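Local coordinates for protein CrmK (Actinoalloteichus sp. WH1-2216-6, PDB 5I1V) that is a flavoenzyme carrying covalently bound FAD that acts as an oxidase in the recycling of shunt products during caerulomycin biosynthesis, at residues 209-212 with 213-216; 293-296 with 297-300; 417-420 with 421-425; 454-457 with 458-461. One frame throughout, in Å; residues are numbered along the deposited sequence.

Interaction 1 (209-212 with 213-216); sequences GDAP and EEAL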
loop_
_atom_site.group_PDB
_atom_site.type_symbol
_atom_site.label_atom_id
_atom_site.label_comp_id
_atom_site.label_asym_id
_atom_site.label_seq_id
_atom_site.Cartn_x
_atom_site.Cartn_y
_atom_site.Cartn_z
ATOM N N GLY A 209 21.400 -26.521 -6.662
ATOM C CA GLY A 209 21.839 -26.629 -5.265
ATOM C C GLY A 209 20.708 -26.313 -4.301
ATOM O O GLY A 209 19.531 -26.539 -4.607
ATOM N N ASP A 210 21.020 -25.778 -3.135
ATOM C CA ASP A 210 19.922 -25.449 -2.219
ATOM C C ASP A 210 20.008 -24.155 -1.421
ATOM O O ASP A 210 19.296 -23.978 -0.447
ATOM C CB ASP A 210 19.615 -26.645 -1.330
ATOM C CG ASP A 210 20.782 -27.076 -0.573
ATOM O OD1 ASP A 210 21.554 -26.176 -0.179
ATOM O OD2 ASP A 210 20.940 -28.300 -0.375
ATOM N N ALA A 211 20.844 -23.240 -1.862
ATOM C CA ALA A 211 20.789 -21.877 -1.378
ATOM C C ALA A 211 19.510 -21.168 -1.880
ATOM O O ALA A 211 19.051 -21.368 -3.019
ATOM C CB ALA A 211 22.021 -21.100 -1.795
ATOM N N PRO A 212 18.944 -20.320 -1.013
ATOM C CA PRO A 212 17.709 -19.683 -1.381
ATOM C C PRO A 212 17.922 -18.711 -2.493
ATOM O O PRO A 212 17.040 -18.517 -3.292
ATOM C CB PRO A 212 17.298 -18.931 -0.104
ATOM C CG PRO A 212 18.459 -18.981 0.839
ATOM C CD PRO A 212 19.245 -20.190 0.432
ATOM N N GLU A 213 19.124 -18.116 -2.569
ATOM C CA GLU A 213 19.449 -17.208 -3.653
ATOM C C GLU A 213 19.352 -17.850 -5.045
ATOM O O GLU A 213 19.350 -17.132 -6.060
ATOM C CB GLU A 213 20.848 -16.646 -3.453
ATOM C CG GLU A 213 20.937 -15.655 -2.318
ATOM C CD GLU A 213 21.004 -16.306 -0.936
ATOM O OE1 GLU A 213 21.311 -17.512 -0.802
ATOM O OE2 GLU A 213 20.748 -15.579 0.037
ATOM N N GLU A 214 19.364 -19.173 -5.088
ATOM C CA GLU A 214 19.223 -19.911 -6.337
ATOM C C GLU A 214 17.871 -20.599 -6.512
ATOM O O GLU A 214 17.605 -21.151 -7.582
ATOM C CB GLU A 214 20.319 -20.966 -6.431
ATOM C CG GLU A 214 21.635 -20.411 -6.943
ATOM C CD GLU A 214 22.401 -19.706 -5.861
ATOM O OE1 GLU A 214 22.589 -20.328 -4.792
ATOM O OE2 GLU A 214 22.812 -18.536 -6.082
ATOM N N ALA A 215 17.035 -20.592 -5.471
ATOM C CA ALA A 215 15.826 -21.392 -5.485
ATOM C C ALA A 215 14.696 -20.751 -6.294
ATOM O O ALA A 215 13.787 -21.446 -6.727
ATOM C CB ALA A 215 15.388 -21.714 -4.074
ATOM N N LEU A 216 14.798 -19.464 -6.588
ATOM C CA LEU A 216 13.853 -18.769 -7.483
ATOM C C LEU A 216 14.625 -17.831 -8.380
ATOM O O LEU A 216 15.762 -17.471 -8.060
ATOM C CB LEU A 216 12.815 -17.976 -6.665
ATOM C CG LEU A 216 11.565 -18.669 -6.076
ATOM C CD1 LEU A 216 10.749 -17.761 -5.195
ATOM C CD2 LEU A 216 10.683 -19.338 -7.114
HETATM O O HOH W 1 22.242 -23.269 -4.363
#
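A211 and E214 face each other round a short, weakly bonded helical turn that follows the strand 196-202, its two backbone bonds of i to i+3 spacing. E214 N donates to A211 O at 3.0 Å, and A215 N to P212 O at 3.0 Å; in both bonds the donor stands above the carbonyl plane, the second by 67°. The amide of A211 is satisfied differently: A211 N gives its hydrogen to a water 2.9 Å away, which in turn donates to E214 OE1 at 3.0 Å. To reach that water the E214 chain bends at chi2 (80°), while its other oxygen, OE2, forms a salt bridge with R218. E213 lies alongside P212, its OE1 3.6 Å from P212 CD. The other oxygen, E213 OE2, is taken outside the turn by a salt bridge to R4 of the second subunit, so the turn takes part in the dimer contact. P212 has no N-H to offer and packs its ring on F96, Y89 and Y115, as well as on that same R4. Replacing the proline by an alanine is likely to open a gap beside these aromatic rings and to cost E213 OE1 its contact with the ring. Closest of the side-chain approaches is that of A211 CB to E214 OE1, at 3.1 Å.

Interaction 2 (293-296 with 297-300); sequences ERMS and WFLA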
loop_
_atom_site.group_PDB
_atom_site.type_symbol
_atom_site.label_atom_id
_atom_site.label_comp_id
_atom_site.label_asym_id
_atom_site.label_seq_id
_atom_site.Cartn_x
_atom_site.Cartn_y
_atom_site.Cartn_z
ATOM N N GLU A 293 16.753 1.631 -27.476
ATOM C CA GLU A 293 16.305 1.763 -28.860
ATOM C C GLU A 293 15.096 0.931 -29.165
ATOM O O GLU A 293 14.236 1.349 -29.964
ATOM C CB GLU A 293 17.399 1.348 -29.852
ATOM C CG GLU A 293 18.213 2.506 -30.408
ATOM C CD GLU A 293 18.910 2.163 -31.718
ATOM O OE1 GLU A 293 18.622 2.834 -32.742
ATOM O OE2 GLU A 293 19.739 1.222 -31.734
ATOM N N ARG A 294 15.035 -0.259 -28.576
ATOM C CA ARG A 294 13.890 -1.142 -28.790
ATOM C C ARG A 294 12.612 -0.493 -28.278
ATOM O O ARG A 294 11.539 -0.616 -28.894
ATOM C CB ARG A 294 14.127 -2.510 -28.150
ATOM C CG ARG A 294 15.116 -3.323 -28.938
ATOM C CD ARG A 294 15.436 -4.715 -28.401
ATOM N NE ARG A 294 16.332 -5.311 -29.381
ATOM C CZ ARG A 294 15.943 -5.735 -30.587
ATOM N NH1 ARG A 294 14.659 -5.744 -30.936
ATOM N NH2 ARG A 294 16.837 -6.183 -31.438
ATOM N N MET A 295 12.717 0.205 -27.152
ATOM C CA MET A 295 11.573 0.912 -26.611
ATOM C C MET A 295 11.179 2.062 -27.570
ATOM O O MET A 295 10.003 2.307 -27.789
ATOM C CB MET A 295 11.908 1.477 -25.229
ATOM C CG MET A 295 10.791 2.294 -24.581
ATOM S SD MET A 295 9.310 1.346 -24.177
ATOM C CE MET A 295 9.948 0.244 -22.878
ATOM N N SER A 296 12.169 2.768 -28.116
ATOM C CA SER A 296 11.887 3.831 -29.128
ATOM C C SER A 296 11.172 3.295 -30.348
ATOM O O SER A 296 10.210 3.911 -30.804
ATOM C CB SER A 296 13.176 4.529 -29.552
ATOM O OG SER A 296 13.651 5.336 -28.472
ATOM N N TRP A 297 11.641 2.155 -30.862
ATOM C CA TRP A 297 11.029 1.504 -32.029
ATOM C C TRP A 297 9.599 1.160 -31.756
ATOM O O TRP A 297 8.724 1.361 -32.612
ATOM C CB TRP A 297 11.757 0.218 -32.456
ATOM C CG TRP A 297 13.130 0.453 -32.953
ATOM C CD1 TRP A 297 13.627 1.619 -33.499
ATOM C CD2 TRP A 297 14.202 -0.489 -32.963
ATOM N NE1 TRP A 297 14.956 1.451 -33.818
ATOM C CE2 TRP A 297 15.332 0.168 -33.504
ATOM C CE3 TRP A 297 14.322 -1.829 -32.570
ATOM C CZ2 TRP A 297 16.573 -0.476 -33.655
ATOM C CZ3 TRP A 297 15.564 -2.466 -32.701
ATOM C CH2 TRP A 297 16.663 -1.795 -33.260
ATOM N N PHE A 298 9.358 0.639 -30.552
ATOM C CA PHE A 298 8.014 0.265 -30.171
ATOM C C PHE A 298 7.123 1.512 -30.112
ATOM O O PHE A 298 6.069 1.540 -30.716
ATOM C CB PHE A 298 8.039 -0.514 -28.839
ATOM C CG PHE A 298 6.695 -0.648 -28.186
ATOM C CD1 PHE A 298 5.722 -1.409 -28.773
ATOM C CD2 PHE A 298 6.429 -0.041 -26.940
ATOM C CE1 PHE A 298 4.466 -1.535 -28.178
ATOM C CE2 PHE A 298 5.194 -0.181 -26.334
ATOM C CZ PHE A 298 4.210 -0.925 -26.955
ATOM N N LEU A 299 7.577 2.556 -29.424
ATOM C CA LEU A 299 6.794 3.768 -29.274
ATOM C C LEU A 299 6.499 4.424 -30.660
ATOM O O LEU A 299 5.412 4.928 -30.887
ATOM C CB LEU A 299 7.495 4.749 -28.341
ATOM C CG LEU A 299 7.642 4.312 -26.872
ATOM C CD1 LEU A 299 8.477 5.341 -26.143
ATOM C CD2 LEU A 299 6.283 4.139 -26.194
ATOM N N ALA A 300 7.451 4.365 -31.582
ATOM C CA ALA A 300 7.222 4.877 -32.952
ATOM C C ALA A 300 6.154 4.081 -33.701
ATOM O O ALA A 300 5.310 4.676 -34.385
ATOM C CB ALA A 300 8.520 4.888 -33.750
#
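With CG anti to its carbonyl carbon (chi1 -66°), W297 lays its indole back along the helix 291-303, over the preceding turn, where it meets E293 and R294. R294 takes a similar first torsion (-74°) and then runs extended from CG to NE, which brings its guanidinium to the rim of the indole. The two planes stand 88° apart: W297 CZ3 lies over one face of the guanidinium, and R294 NH1 lies in the ring plane at the edge, 3.8 Å from W297 CZ3. One face of the indole receives E293 O, 3.3 Å from W297 CG, an oxygen that also accepts from W297 N at 2.9 Å. The E293 carboxylate approaches the same ring, OE1 being 4.0 Å from W297 CZ2. On the buried flank M295 SD sits at the edge of the F298 ring, 4.2 Å from F298 CD2, and these residues pack against the strand 277-285. Without the guanidinium, as with a leucine here, the CZ3 rim of the indole would probably be uncovered, and N261 and P289 O left without their donors. Since the guanidinium meets the indole by its face against an edge, it probably contributes chiefly van der Waals contact there, while its N-H groups serve N261 and P289.

Interaction 3 (417-420 with 421-425); sequences HLRW and IREIY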
loop_
_atom_site.group_PDB
_atom_site.type_symbol
_atom_site.label_atom_id
_atom_site.label_comp_id
_atom_site.label_asym_id
_atom_site.label_seq_id
_atom_site.Cartn_x
_atom_site.Cartn_y
_atom_site.Cartn_z
ATOM N N HIS A 417 -23.471 1.645 -14.144
ATOM C CA HIS A 417 -22.133 1.046 -14.294
ATOM C C HIS A 417 -22.183 -0.394 -14.737
ATOM O O HIS A 417 -21.426 -0.776 -15.593
ATOM C CB HIS A 417 -21.344 1.176 -13.026
ATOM C CG HIS A 417 -21.164 2.586 -12.614
ATOM N ND1 HIS A 417 -20.641 3.531 -13.461
ATOM C CD2 HIS A 417 -21.525 3.239 -11.492
ATOM C CE1 HIS A 417 -20.645 4.707 -12.861
ATOM N NE2 HIS A 417 -21.160 4.552 -11.652
ATOM N N LEU A 418 -23.071 -1.205 -14.164
ATOM C CA LEU A 418 -23.180 -2.600 -14.564
ATOM C C LEU A 418 -23.674 -2.662 -15.986
ATOM O O LEU A 418 -23.210 -3.475 -16.811
ATOM C CB LEU A 418 -24.136 -3.388 -13.643
ATOM C CG LEU A 418 -23.619 -3.706 -12.221
ATOM C CD1 LEU A 418 -24.744 -4.182 -11.347
ATOM C CD2 LEU A 418 -22.550 -4.775 -12.327
ATOM N N ARG A 419 -24.613 -1.787 -16.308
ATOM C CA ARG A 419 -25.094 -1.779 -17.689
ATOM C C ARG A 419 -23.974 -1.399 -18.659
ATOM O O ARG A 419 -23.832 -2.060 -19.665
ATOM C CB ARG A 419 -26.372 -0.939 -17.872
ATOM C CG ARG A 419 -26.917 -0.986 -19.293
ATOM C CD ARG A 419 -28.308 -0.326 -19.468
ATOM N NE ARG A 419 -28.368 1.022 -18.898
ATOM C CZ ARG A 419 -28.911 1.347 -17.715
ATOM N NH1 ARG A 419 -29.481 0.431 -16.922
ATOM N NH2 ARG A 419 -28.883 2.615 -17.315
ATOM N N TRP A 420 -23.136 -0.419 -18.335
ATOM C CA TRP A 420 -22.076 0.025 -19.266
ATOM C C TRP A 420 -21.049 -1.087 -19.596
ATOM O O TRP A 420 -20.744 -1.344 -20.769
ATOM C CB TRP A 420 -21.341 1.252 -18.720
ATOM C CG TRP A 420 -20.284 1.747 -19.676
ATOM C CD1 TRP A 420 -20.471 2.613 -20.724
ATOM C CD2 TRP A 420 -18.905 1.348 -19.729
ATOM N NE1 TRP A 420 -19.274 2.788 -21.417
ATOM C CE2 TRP A 420 -18.306 2.027 -20.815
ATOM C CE3 TRP A 420 -18.103 0.498 -18.942
ATOM C CZ2 TRP A 420 -16.966 1.870 -21.139
ATOM C CZ3 TRP A 420 -16.769 0.328 -19.285
ATOM C CH2 TRP A 420 -16.213 1.024 -20.363
ATOM N N ILE A 421 -20.565 -1.782 -18.556
ATOM C CA ILE A 421 -19.556 -2.815 -18.757
ATOM C C ILE A 421 -20.157 -4.047 -19.433
ATOM O O ILE A 421 -19.503 -4.683 -20.244
ATOM C CB ILE A 421 -18.815 -3.170 -17.439
ATOM C CG1 ILE A 421 -17.589 -4.013 -17.760
ATOM C CG2 ILE A 421 -19.725 -3.855 -16.396
ATOM C CD1 ILE A 421 -16.626 -4.168 -16.574
ATOM N N ARG A 422 -21.418 -4.372 -19.141
ATOM C CA ARG A 422 -22.046 -5.502 -19.783
ATOM C C ARG A 422 -22.245 -5.302 -21.275
ATOM O O ARG A 422 -22.038 -6.221 -22.074
ATOM C CB ARG A 422 -23.358 -5.819 -19.125
ATOM C CG ARG A 422 -23.167 -6.583 -17.825
ATOM C CD ARG A 422 -24.419 -6.521 -16.990
ATOM N NE ARG A 422 -24.260 -7.337 -15.815
ATOM C CZ ARG A 422 -25.078 -7.298 -14.780
ATOM N NH1 ARG A 422 -26.133 -6.482 -14.779
ATOM N NH2 ARG A 422 -24.841 -8.094 -13.757
ATOM N N GLU A 423 -22.642 -4.087 -21.626
ATOM C CA GLU A 423 -22.935 -3.757 -23.027
ATOM C C GLU A 423 -21.666 -3.629 -23.865
ATOM O O GLU A 423 -21.613 -4.171 -24.975
ATOM C CB GLU A 423 -23.808 -2.500 -23.090
ATOM C CG GLU A 423 -25.228 -2.828 -22.639
ATOM C CD GLU A 423 -26.255 -1.713 -22.841
ATOM O OE1 GLU A 423 -25.858 -0.543 -23.092
ATOM O OE2 GLU A 423 -27.474 -2.010 -22.681
ATOM N N ILE A 424 -20.627 -2.977 -23.332
ATOM C CA ILE A 424 -19.375 -2.895 -24.091
ATOM C C ILE A 424 -18.811 -4.278 -24.369
ATOM O O ILE A 424 -18.348 -4.541 -25.479
ATOM C CB ILE A 424 -18.308 -1.984 -23.480
ATOM C CG1 ILE A 424 -17.100 -1.885 -24.426
ATOM C CG2 ILE A 424 -17.848 -2.445 -22.083
ATOM C CD1 ILE A 424 -16.096 -0.810 -24.020
ATOM N N TYR A 425 -18.833 -5.168 -23.359
ATOM C CA TYR A 425 -18.253 -6.493 -23.502
ATOM C C TYR A 425 -19.115 -7.323 -24.432
ATOM O O TYR A 425 -18.590 -8.077 -25.247
ATOM C CB TYR A 425 -18.179 -7.139 -22.124
ATOM C CG TYR A 425 -17.504 -8.460 -21.979
ATOM C CD1 TYR A 425 -16.144 -8.533 -21.648
ATOM C CD2 TYR A 425 -18.233 -9.639 -22.028
ATOM C CE1 TYR A 425 -15.531 -9.771 -21.429
ATOM C CE2 TYR A 425 -17.624 -10.861 -21.814
ATOM C CZ TYR A 425 -16.273 -10.909 -21.510
ATOM O OH TYR A 425 -15.737 -12.139 -21.265
#
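W420 and I424 lie side by side one turn apart on the helix 414-428, pointing the same way, and I424 lies over one face of the indole. Its CG2 stands 4.2 Å from the centroid of the W420 six-membered ring and 13° off the ring normal, a CH-pi contact. The other branch reaches further along, with I424 CD1 4.0 Å from W420 CZ2. W420 gets there with CG opposite its backbone N (chi1 -178°), which carries the ring off the helix toward Y368, on which it stacks, and H362, whose carbonyl O accepts from NE1. I421 adds its CB 4.0 Å from W420 CE3.

On another flank the extended R422 chain runs back past L418. Its guanidinium presents one face to L418 CB, which is 3.9 Å from R422 NH1, and R422 CD passes 3.3 Å from L418 O; the charge itself is used in a salt bridge from NE to D453. R419 and E423 run alongside each other, but their charged atoms do not touch: E423 OE2 instead lies 3.6 Å from R419 CG, and the two flat groups are turned 63° apart.

Regular i to i+4 bonds such as I424 N to W420 O (3.0 Å) hold these pairs in step. This is the pattern of an amphipathic helix laid on a beta-sheet, here with W420 and I421 directed at the strand 400-408.

Interaction 4 (454-457 with 458-461); sequences LADP and EWNT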
loop_
_atom_site.group_PDB
_atom_site.type_symbol
_atom_site.label_atom_id
_atom_site.label_comp_id
_atom_site.label_asym_id
_atom_site.label_seq_id
_atom_site.Cartn_x
_atom_site.Cartn_y
_atom_site.Cartn_z
ATOM N N LEU A 454 -21.170 -14.768 -17.354
ATOM C CA LEU A 454 -20.888 -15.832 -18.339
ATOM C C LEU A 454 -21.774 -17.040 -18.130
ATOM O O LEU A 454 -21.838 -17.885 -18.976
ATOM C CB LEU A 454 -19.400 -16.243 -18.412
ATOM C CG LEU A 454 -18.344 -15.155 -18.643
ATOM C CD1 LEU A 454 -16.948 -15.742 -18.835
ATOM C CD2 LEU A 454 -18.677 -14.203 -19.770
ATOM N N ALA A 455 -22.461 -17.131 -16.997
ATOM C CA ALA A 455 -23.422 -18.205 -16.786
ATOM C C ALA A 455 -24.860 -17.686 -16.887
ATOM O O ALA A 455 -25.809 -18.408 -16.588
ATOM C CB ALA A 455 -23.180 -18.867 -15.435
ATOM N N ASP A 456 -25.010 -16.426 -17.283
ATOM C CA ASP A 456 -26.322 -15.771 -17.315
ATOM C C ASP A 456 -26.827 -15.846 -18.752
ATOM O O ASP A 456 -26.228 -15.221 -19.617
ATOM C CB ASP A 456 -26.190 -14.314 -16.923
ATOM C CG ASP A 456 -27.522 -13.620 -16.795
ATOM O OD1 ASP A 456 -28.494 -14.023 -17.463
ATOM O OD2 ASP A 456 -27.598 -12.652 -16.038
ATOM N N PRO A 457 -27.927 -16.585 -19.008
ATOM C CA PRO A 457 -28.325 -16.737 -20.421
ATOM C C PRO A 457 -28.781 -15.434 -21.126
ATOM O O PRO A 457 -28.849 -15.404 -22.321
ATOM C CB PRO A 457 -29.436 -17.795 -20.393
ATOM C CG PRO A 457 -29.606 -18.216 -18.966
ATOM C CD PRO A 457 -28.783 -17.342 -18.075
ATOM N N GLU A 458 -29.039 -14.357 -20.398
ATOM C CA GLU A 458 -29.266 -13.071 -21.034
ATOM C C GLU A 458 -28.009 -12.433 -21.642
ATOM O O GLU A 458 -28.134 -11.684 -22.600
ATOM C CB GLU A 458 -29.886 -12.095 -20.041
ATOM C CG GLU A 458 -29.949 -10.662 -20.566
ATOM C CD GLU A 458 -30.739 -9.726 -19.679
ATOM O OE1 GLU A 458 -31.306 -10.178 -18.654
ATOM O OE2 GLU A 458 -30.781 -8.524 -20.012
ATOM N N TRP A 459 -26.818 -12.692 -21.069
ATOM C CA TRP A 459 -25.548 -12.104 -21.554
ATOM C C TRP A 459 -24.671 -13.087 -22.333
ATOM O O TRP A 459 -23.863 -12.697 -23.185
ATOM C CB TRP A 459 -24.758 -11.507 -20.355
ATOM C CG TRP A 459 -25.513 -10.393 -19.746
ATOM C CD1 TRP A 459 -26.237 -10.401 -18.563
ATOM C CD2 TRP A 459 -25.744 -9.119 -20.344
ATOM N NE1 TRP A 459 -26.872 -9.190 -18.403
ATOM C CE2 TRP A 459 -26.597 -8.395 -19.486
ATOM C CE3 TRP A 459 -25.311 -8.520 -21.526
ATOM C CZ2 TRP A 459 -26.993 -7.090 -19.760
ATOM C CZ3 TRP A 459 -25.718 -7.215 -21.804
ATOM C CH2 TRP A 459 -26.543 -6.521 -20.920
ATOM N N ASN A 460 -24.785 -14.357 -22.000
ATOM C CA ASN A 460 -24.102 -15.405 -22.732
ATOM C C ASN A 460 -25.127 -16.130 -23.598
ATOM O O ASN A 460 -25.848 -16.995 -23.096
ATOM C CB ASN A 460 -23.448 -16.414 -21.761
ATOM C CG ASN A 460 -22.634 -17.479 -22.489
ATOM O OD1 ASN A 460 -22.692 -17.602 -23.717
ATOM N ND2 ASN A 460 -21.866 -18.247 -21.740
ATOM N N THR A 461 -25.176 -15.782 -24.885
ATOM C CA THR A 461 -26.053 -16.445 -25.825
ATOM C C THR A 461 -25.299 -17.377 -26.736
ATOM O O THR A 461 -25.819 -17.750 -27.759
ATOM C CB THR A 461 -26.849 -15.425 -26.679
ATOM O OG1 THR A 461 -25.955 -14.555 -27.373
ATOM C CG2 THR A 461 -27.735 -14.569 -25.795
HETATM O O HOH W 2 -29.699 -11.243 -16.496
#
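The W459 indole takes D456 OD2 in its plane at the edge, 3.6 Å from W459 CD1, and the CG of E458 over one face; the D456 carboxylate is turned 86° against the ring. Both groups belong to a loop turn after the strand 442-444, built as an Asx turn: D456 OD1 accepts from E458 N at 3.0 Å, met from above the carboxylate plane. The first torsion of D456, with CG opposite the backbone N (-174°), places the carboxylate beside its own carbonyl carbon, within reach of E458 N. Its other oxygen, OD2, takes a hydrogen from a water at 2.6 Å, and the same water donates to E458 OE1. Bridged in this way, two carboxylates of probable like charge lie side by side with their planes nearly perpendicular. The main chain closes the turn through a shared acceptor, D456 O, which receives N460 N at 2.9 Å and W459 N at 3.0 Å. Beyond the turn W459 packs on R422 and R426 of the helix 414-428, while N460 OD1 is held by S462 and ND2 also donates to V464 O. L454 O lies in the amide plane of N460 and the bond is straight: ND2 donates to L454 O at 2.8 Å, with an N-H...O angle of 179°.

Along the chain the four contacts come in series, each within one continuous stretch, and none nests inside or crosses another. Interaction 1 closes a turn between the strands 196-202 and 222-231, at the dimer contact. Interaction 2 follows on the helix 291-303, which packs on the eight-stranded sheet, about 35 Å from interaction 1 between centres. Interaction 3 lies on the helix 414-428 beside the same sheet, and interaction 4 closes a turn within the loop between the strand 442-444 and the helix 466-471. The last two alone touch: R422 CB and W459 CH2 are 3.7 Å apart, joining helix to loop, on the side of the chain's centre opposite interaction 1.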